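Pyrrolysyl-tRNA synthetase (Desulfitobacterium hafniense, PDB 3DSQ) probably attaches pyrrolysine to its cognate tRNA in an ATP-dependent reaction, working as a homodimeric class II aminoacyl-tRNA synthetase. Local coordinates at residues 133-143 with 240-250. Numbering follows the deposited sequence.
Sequences PNLYTLWRELE and LDEKWEIFDPW
Tyr136 and Trp244 form an offset stack where helix 132-142 of the class II synthetase core meets the loop between strands 228-236 and 250-256 of its central, mostly antiparallel sheet. Followed outward, Tyr136 starts with CB over the six-membered ring of Trp244, a CH-pi contact 4.0 Å from the centroid. Tyr136 CG lies 3.5 Å from Trp244 CG. The phenol ring lies over the five-membered ring, with planes only 5° apart. CD1 and CE1 cover Trp244 CD1, while CD2 and CE2 run beside Ile246 CG1. At the tip, Tyr136 OH donates to Asp241 OD1 at 2.9 Å, nearly along the C-O axis. The Asp241 carboxylate stands almost upright to the phenol, its plane turned 87°. Trp250 NE1 also bonds both Asp241 oxygens, so OD1 is gripped by two donors.

Trp244 CG is anti to its carbonyl carbon (chi1 -67°), and the indole reaches across the helix flank, its six-membered ring meeting Pro133 CB and Thr137 OG1. Its NE1 bonds Lys105 O. Replacing Trp244 by an alanine would probably leave one face of the Tyr136 ring without its stacking partner and open a gap beside Pro133.

Beyond the stack, Trp139 turns an edge toward the face of Trp250, with Trp139 CH2 3.4 Å from Trp250 CD2. On the more exposed flank, Glu245 CD lies over one face of the Arg140 guanidinium; the place of Glu245 OE1 is doubtful, so the pairing reads as one of charge. Both Arg140 NE and NH2 make weak bonds to Trp244 O, and a water donates to that same oxygen at 2.8 Å.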
# COMPACT_ATOMS: atom_id res chain seq x y z
N PRO B 133 -6.47 7.25 13.95
CA PRO B 133 -6.52 8.72 13.85
C PRO B 133 -7.05 9.27 12.54
O PRO B 133 -7.84 10.21 12.53
CB PRO B 133 -5.07 9.14 14.15
CG PRO B 133 -4.26 7.92 13.84
CD PRO B 133 -5.13 6.79 14.34
N ASN B 134 -6.61 8.68 11.43
CA ASN B 134 -7.06 9.14 10.12
C ASN B 134 -8.54 8.87 9.88
O ASN B 134 -9.23 9.68 9.26
CB ASN B 134 -6.22 8.49 9.02
CG ASN B 134 -4.83 9.06 8.95
OD1 ASN B 134 -4.44 9.89 9.78
ND2 ASN B 134 -4.06 8.64 7.94
N LEU B 135 -9.03 7.73 10.36
CA LEU B 135 -10.44 7.39 10.19
C LEU B 135 -11.29 8.28 11.10
O LEU B 135 -12.43 8.62 10.77
CB LEU B 135 -10.67 5.90 10.49
CG LEU B 135 -9.93 4.89 9.59
CD1 LEU B 135 -10.34 3.47 9.96
CD2 LEU B 135 -10.24 5.15 8.13
N TYR B 136 -10.74 8.66 12.25
CA TYR B 136 -11.44 9.54 13.17
C TYR B 136 -11.70 10.85 12.44
O TYR B 136 -12.80 11.41 12.50
CB TYR B 136 -10.57 9.83 14.40
CG TYR B 136 -11.00 9.14 15.67
CD1 TYR B 136 -10.07 8.48 16.46
CD2 TYR B 136 -12.33 9.20 16.10
CE1 TYR B 136 -10.44 7.89 17.68
CE2 TYR B 136 -12.71 8.61 17.32
CZ TYR B 136 -11.76 7.97 18.10
OH TYR B 136 -12.11 7.43 19.31
N THR B 137 -10.67 11.33 11.75
CA THR B 137 -10.74 12.57 11.00
C THR B 137 -11.83 12.49 9.93
O THR B 137 -12.69 13.37 9.84
CB THR B 137 -9.36 12.89 10.37
OG1 THR B 137 -8.39 13.02 11.42
CG2 THR B 137 -9.40 14.18 9.57
N LEU B 138 -11.80 11.43 9.13
CA LEU B 138 -12.81 11.25 8.09
C LEU B 138 -14.21 11.15 8.68
O LEU B 138 -15.18 11.60 8.07
CB LEU B 138 -12.50 10.02 7.24
CG LEU B 138 -11.27 10.14 6.33
CD1 LEU B 138 -11.31 9.06 5.26
CD2 LEU B 138 -11.27 11.50 5.66
N TRP B 139 -14.33 10.55 9.86
CA TRP B 139 -15.63 10.45 10.51
C TRP B 139 -16.19 11.84 10.70
O TRP B 139 -17.30 12.15 10.27
CB TRP B 139 -15.51 9.79 11.88
CG TRP B 139 -15.52 8.31 11.87
CD1 TRP B 139 -15.71 7.48 10.80
CD2 TRP B 139 -15.32 7.46 13.01
NE1 TRP B 139 -15.65 6.16 11.20
CE2 TRP B 139 -15.41 6.12 12.55
CE3 TRP B 139 -15.07 7.69 14.36
CZ2 TRP B 139 -15.26 5.02 13.41
CZ3 TRP B 139 -14.92 6.61 15.21
CH2 TRP B 139 -15.01 5.29 14.73
N ARG B 140 -15.40 12.68 11.36
CA ARG B 140 -15.80 14.05 11.65
C ARG B 140 -16.21 14.82 10.41
O ARG B 140 -17.10 15.66 10.47
CB ARG B 140 -14.67 14.81 12.36
CG ARG B 140 -15.07 16.23 12.73
CD ARG B 140 -13.88 17.13 13.02
NE ARG B 140 -13.10 16.68 14.18
CZ ARG B 140 -12.19 17.42 14.80
NH1 ARG B 140 -11.93 18.65 14.39
NH2 ARG B 140 -11.53 16.92 15.84
N GLU B 141 -15.55 14.56 9.28
CA GLU B 141 -15.87 15.26 8.04
C GLU B 141 -17.11 14.67 7.36
O GLU B 141 -18.02 15.40 6.97
CB GLU B 141 -14.69 15.19 7.05
CG GLU B 141 -13.38 15.81 7.54
CD GLU B 141 -13.47 17.31 7.73
OE1 GLU B 141 -13.86 18.02 6.78
OE2 GLU B 141 -13.15 17.77 8.85
N LEU B 142 -17.13 13.35 7.22
CA LEU B 142 -18.24 12.68 6.56
C LEU B 142 -19.58 12.79 7.30
O LEU B 142 -20.63 12.87 6.66
CB LEU B 142 -17.88 11.20 6.33
CG LEU B 142 -16.75 11.00 5.31
CD1 LEU B 142 -16.48 9.53 5.11
CD2 LEU B 142 -17.12 11.67 3.98
N GLU B 143 -19.54 12.81 8.63
CA GLU B 143 -20.76 12.93 9.42
C GLU B 143 -21.51 14.23 9.13
O GLU B 143 -22.72 14.32 9.35
CB GLU B 143 -20.44 12.83 10.92
CG GLU B 143 -19.38 13.83 11.41
CD GLU B 143 -18.97 13.58 12.86
OE1 GLU B 143 -18.69 12.42 13.20
OE2 GLU B 143 -18.92 14.55 13.65
N LEU B 240 -11.57 8.38 24.13
CA LEU B 240 -10.92 9.28 23.19
C LEU B 240 -11.90 10.12 22.35
O LEU B 240 -11.51 11.15 21.81
CB LEU B 240 -10.01 8.49 22.25
CG LEU B 240 -8.87 7.67 22.85
CD1 LEU B 240 -8.20 6.86 21.75
CD2 LEU B 240 -7.87 8.59 23.55
N ASP B 241 -13.14 9.67 22.24
CA ASP B 241 -14.14 10.39 21.44
C ASP B 241 -14.18 11.90 21.67
O ASP B 241 -14.52 12.67 20.76
CB ASP B 241 -15.53 9.81 21.69
CG ASP B 241 -15.74 8.46 21.02
OD1 ASP B 241 -14.77 7.91 20.46
OD2 ASP B 241 -16.89 7.96 21.05
N GLU B 242 -13.82 12.32 22.88
CA GLU B 242 -13.80 13.74 23.27
C GLU B 242 -12.80 14.57 22.48
O GLU B 242 -13.12 15.66 22.01
CB GLU B 242 -13.51 13.86 24.77
CG GLU B 242 -13.13 15.25 25.26
CD GLU B 242 -14.28 16.25 25.21
OE1 GLU B 242 -15.33 15.98 25.84
OE2 GLU B 242 -14.14 17.30 24.55
N LYS B 243 -11.59 14.05 22.32
CA LYS B 243 -10.54 14.78 21.60
C LYS B 243 -10.75 14.85 20.09
O LYS B 243 -10.22 15.74 19.43
CB LYS B 243 -9.18 14.17 21.92
CG LYS B 243 -8.79 14.31 23.39
CD LYS B 243 -7.43 13.70 23.67
CE LYS B 243 -7.07 13.83 25.15
NZ LYS B 243 -5.71 13.29 25.43
N TRP B 244 -11.51 13.91 19.53
CA TRP B 244 -11.76 13.90 18.10
C TRP B 244 -13.11 14.47 17.72
O TRP B 244 -13.52 14.39 16.56
CB TRP B 244 -11.63 12.47 17.54
CG TRP B 244 -10.23 11.94 17.62
CD1 TRP B 244 -9.71 11.14 18.60
CD2 TRP B 244 -9.16 12.23 16.72
NE1 TRP B 244 -8.37 10.92 18.37
CE2 TRP B 244 -8.01 11.58 17.22
CE3 TRP B 244 -9.05 12.98 15.54
CZ2 TRP B 244 -6.76 11.67 16.58
CZ3 TRP B 244 -7.82 13.06 14.90
CH2 TRP B 244 -6.69 12.41 15.43
N GLU B 245 -13.80 15.05 18.70
CA GLU B 245 -15.12 15.64 18.49
C GLU B 245 -16.14 14.63 17.95
O GLU B 245 -16.89 14.93 17.02
CB GLU B 245 -15.03 16.84 17.54
CG GLU B 245 -14.10 17.94 18.05
CD GLU B 245 -14.20 19.22 17.23
OE1 GLU B 245 -13.99 19.17 16.00
OE2 GLU B 245 -14.49 20.28 17.83
N ILE B 246 -16.15 13.45 18.54
CA ILE B 246 -17.09 12.41 18.13
C ILE B 246 -18.09 12.20 19.26
O ILE B 246 -17.71 12.16 20.43
CB ILE B 246 -16.36 11.07 17.84
CG1 ILE B 246 -15.31 11.26 16.75
CG2 ILE B 246 -17.37 10.01 17.44
CD1 ILE B 246 -15.86 11.71 15.40
N PHE B 247 -19.37 12.07 18.93
CA PHE B 247 -20.38 11.84 19.96
C PHE B 247 -21.51 10.91 19.55
O PHE B 247 -22.61 10.97 20.08
CB PHE B 247 -20.94 13.17 20.47
CG PHE B 247 -20.11 13.77 21.58
CD1 PHE B 247 -19.70 12.99 22.65
CD2 PHE B 247 -19.77 15.12 21.56
CE1 PHE B 247 -18.94 13.54 23.70
CE2 PHE B 247 -19.01 15.68 22.61
CZ PHE B 247 -18.60 14.89 23.68
N ASP B 248 -21.21 10.03 18.59
CA ASP B 248 -22.17 9.04 18.14
C ASP B 248 -21.58 7.68 18.48
O ASP B 248 -20.35 7.54 18.56
CB ASP B 248 -22.39 9.13 16.62
CG ASP B 248 -23.05 10.43 16.21
OD1 ASP B 248 -24.10 10.78 16.78
OD2 ASP B 248 -22.53 11.10 15.29
N PRO B 249 -22.43 6.68 18.72
CA PRO B 249 -21.92 5.35 19.05
C PRO B 249 -21.22 4.84 17.79
O PRO B 249 -21.52 5.31 16.69
CB PRO B 249 -23.18 4.55 19.35
CG PRO B 249 -24.11 5.59 19.88
CD PRO B 249 -23.89 6.74 18.93
N TRP B 250 -20.29 3.91 17.94
CA TRP B 250 -19.59 3.36 16.78
C TRP B 250 -18.89 2.05 17.10
O TRP B 250 -18.74 1.69 18.26
CB TRP B 250 -18.53 4.35 16.25
CG TRP B 250 -17.48 4.73 17.28
CD1 TRP B 250 -17.46 5.86 18.05
CD2 TRP B 250 -16.31 3.98 17.64
NE1 TRP B 250 -16.35 5.86 18.87
CE2 TRP B 250 -15.63 4.71 18.64
CE3 TRP B 250 -15.77 2.76 17.21
CZ2 TRP B 250 -14.44 4.27 19.22
CZ3 TRP B 250 -14.58 2.31 17.79
CH2 TRP B 250 -13.93 3.07 18.79
O HOH W 1 -12.14 13.72 14.24